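Local structure of CBS domain-containing protein (Pyrococcus horikoshii, 2YZI) at residues B[83-88]-B[92-97]. The protein is of unknown function but carries two CBS domains, modules that in related proteins often bind adenosine-containing ligands and regulate a partner. Sequence-based numbering, arbitrary orientation.
Sequences ITANVN and GEVLRK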
loop_
_atom_site.group_PDB
_atom_site.type_symbol
_atom_site.label_atom_id
_atom_site.label_comp_id
_atom_site.label_asym_id
_atom_site.label_seq_id
_atom_site.Cartn_x
_atom_site.Cartn_y
_atom_site.Cartn_z
ATOM N N ILE B 83 -9.850 9.213 9.673
ATOM C CA ILE B 83 -10.949 8.743 8.844
ATOM C C ILE B 83 -11.172 7.344 9.378
ATOM O O ILE B 83 -10.278 6.491 9.320
ATOM C CB ILE B 83 -10.576 8.690 7.357
ATOM C CG1 ILE B 83 -10.361 10.111 6.842
ATOM C CG2 ILE B 83 -11.674 7.994 6.564
ATOM C CD1 ILE B 83 -11.585 11.029 7.031
ATOM N N THR B 84 -12.369 7.119 9.902
ATOM C CA THR B 84 -12.693 5.851 10.517
ATOM C C THR B 84 -13.945 5.186 10.002
ATOM O O THR B 84 -14.666 5.715 9.162
ATOM C CB THR B 84 -12.877 6.034 12.023
ATOM O OG1 THR B 84 -14.019 6.867 12.246
ATOM C CG2 THR B 84 -11.653 6.693 12.643
ATOM N N ALA B 85 -14.185 4.006 10.546
ATOM C CA ALA B 85 -15.337 3.203 10.222
ATOM C C ALA B 85 -15.676 2.512 11.527
ATOM O O ALA B 85 -14.790 2.185 12.308
ATOM C CB ALA B 85 -14.985 2.179 9.156
ATOM N N ASN B 86 -16.953 2.285 11.768
ATOM C CA ASN B 86 -17.373 1.629 12.988
ATOM C C ASN B 86 -17.223 0.100 12.879
ATOM O O ASN B 86 -17.336 -0.468 11.790
ATOM C CB ASN B 86 -18.813 2.022 13.271
ATOM C CG ASN B 86 -19.317 1.468 14.562
ATOM O OD1 ASN B 86 -19.852 0.354 14.610
ATOM N ND2 ASN B 86 -19.141 2.233 15.635
ATOM N N VAL B 87 -16.968 -0.563 14.006
ATOM C CA VAL B 87 -16.796 -2.021 14.013
ATOM C C VAL B 87 -17.941 -2.757 13.329
ATOM O O VAL B 87 -17.733 -3.804 12.719
ATOM C CB VAL B 87 -16.652 -2.594 15.457
ATOM C CG1 VAL B 87 -15.371 -2.101 16.089
ATOM C CG2 VAL B 87 -17.838 -2.181 16.311
ATOM N N ASN B 88 -19.147 -2.203 13.426
ATOM C CA ASN B 88 -20.324 -2.829 12.829
ATOM C C ASN B 88 -20.620 -2.454 11.382
ATOM O O ASN B 88 -21.517 -3.025 10.775
ATOM C CB ASN B 88 -21.555 -2.549 13.692
ATOM C CG ASN B 88 -21.516 -3.292 15.005
ATOM O OD1 ASN B 88 -22.006 -2.802 16.019
ATOM N ND2 ASN B 88 -20.942 -4.485 14.995
ATOM N N GLY B 92 -18.520 -4.020 2.679
ATOM C CA GLY B 92 -18.803 -3.279 1.459
ATOM C C GLY B 92 -18.770 -1.772 1.614
ATOM O O GLY B 92 -18.115 -1.081 0.833
ATOM N N GLU B 93 -19.484 -1.265 2.616
ATOM C CA GLU B 93 -19.538 0.166 2.890
ATOM C C GLU B 93 -18.166 0.713 3.294
ATOM O O GLU B 93 -17.827 1.868 2.992
ATOM C CB GLU B 93 -20.559 0.451 3.996
ATOM C CG GLU B 93 -21.998 0.127 3.604
ATOM C CD GLU B 93 -22.996 0.407 4.725
ATOM O OE1 GLU B 93 -22.911 1.492 5.342
ATOM O OE2 GLU B 93 -23.872 -0.447 4.981
ATOM N N VAL B 94 -17.377 -0.108 3.979
ATOM C CA VAL B 94 -16.044 0.314 4.390
ATOM C C VAL B 94 -15.179 0.460 3.143
ATOM O O VAL B 94 -14.452 1.441 2.988
ATOM C CB VAL B 94 -15.417 -0.705 5.362
ATOM C CG1 VAL B 94 -13.929 -0.392 5.576
ATOM C CG2 VAL B 94 -16.160 -0.648 6.692
ATOM N N LEU B 95 -15.274 -0.516 2.244
ATOM C CA LEU B 95 -14.520 -0.481 0.992
ATOM C C LEU B 95 -14.884 0.765 0.184
ATOM O O LEU B 95 -14.012 1.450 -0.358
ATOM C CB LEU B 95 -14.815 -1.727 0.161
ATOM C CG LEU B 95 -13.819 -2.881 0.249
ATOM C CD1 LEU B 95 -13.539 -3.224 1.688
ATOM C CD2 LEU B 95 -14.374 -4.086 -0.505
ATOM N N ARG B 96 -16.174 1.052 0.105
ATOM C CA ARG B 96 -16.633 2.217 -0.627
ATOM C C ARG B 96 -16.062 3.497 0.002
ATOM O O ARG B 96 -15.628 4.417 -0.697
ATOM C CB ARG B 96 -18.157 2.263 -0.627
ATOM C CG ARG B 96 -18.719 3.571 -1.160
ATOM C CD ARG B 96 -20.232 3.556 -1.238
ATOM N NE ARG B 96 -20.734 4.753 -1.897
ATOM C CZ ARG B 96 -22.008 4.957 -2.214
ATOM N NH1 ARG B 96 -22.920 4.040 -1.931
ATOM N NH2 ARG B 96 -22.365 6.077 -2.820
ATOM N N LYS B 97 -16.053 3.557 1.324
ATOM C CA LYS B 97 -15.530 4.735 1.987
ATOM C C LYS B 97 -14.032 4.916 1.712
ATOM O O LYS B 97 -13.562 6.033 1.526
ATOM C CB LYS B 97 -15.786 4.651 3.496
ATOM C CG LYS B 97 -15.486 5.942 4.217
ATOM C CD LYS B 97 -15.992 5.923 5.637
ATOM C CE LYS B 97 -15.840 7.298 6.264
ATOM N NZ LYS B 97 -16.381 7.296 7.639
#
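Lys97 reaches from the helix 91-101 to the backbone of Thr84 on strand 84-86. Its CB leaves the helix on the side facing the strand, and with CG anti to the backbone N (chi1 -170°) and every later torsion also near 180°, the chain runs straight out. CB and CG serve as spacers. CD passes 3.8 Å from Thr84 O, and CE comes within 3.5 Å of Thr84 O and lies 4.2 Å from Ile83 CG2, a loose apolar touch. At the tip, NZ donates to Thr84 O at 2.8 Å, nearly head-on to the carbonyl (C=O...NZ angle 169°). Ala85 uses its backbone to pair with Leu107 and Glu109 of strand 105-110, whereas the Thr84 carbonyl is met by the ammonium group; a long, flexible lysine suits this partly exposed span between helix and strand. Replacing Lys97 by an alanine would remove NZ and is likely to leave Thr84 O without this donor and uncover part of Ile83.

Deeper in, Ala85 CB meets Val94 CG2 at 3.9 Å. The small methyl lets the helix come close, with the CA atoms of Ala85 and Val94 6.5 Å apart, while branched Val94 also packs on Ile9 and Phe118. Asn86 OD1 accepts from Asn88 N in an Asx turn as the chain leaves the strand. Strand 84-86, helix 91-101 and strand 105-110 form the beta-alpha-beta unit characteristic of a CBS domain.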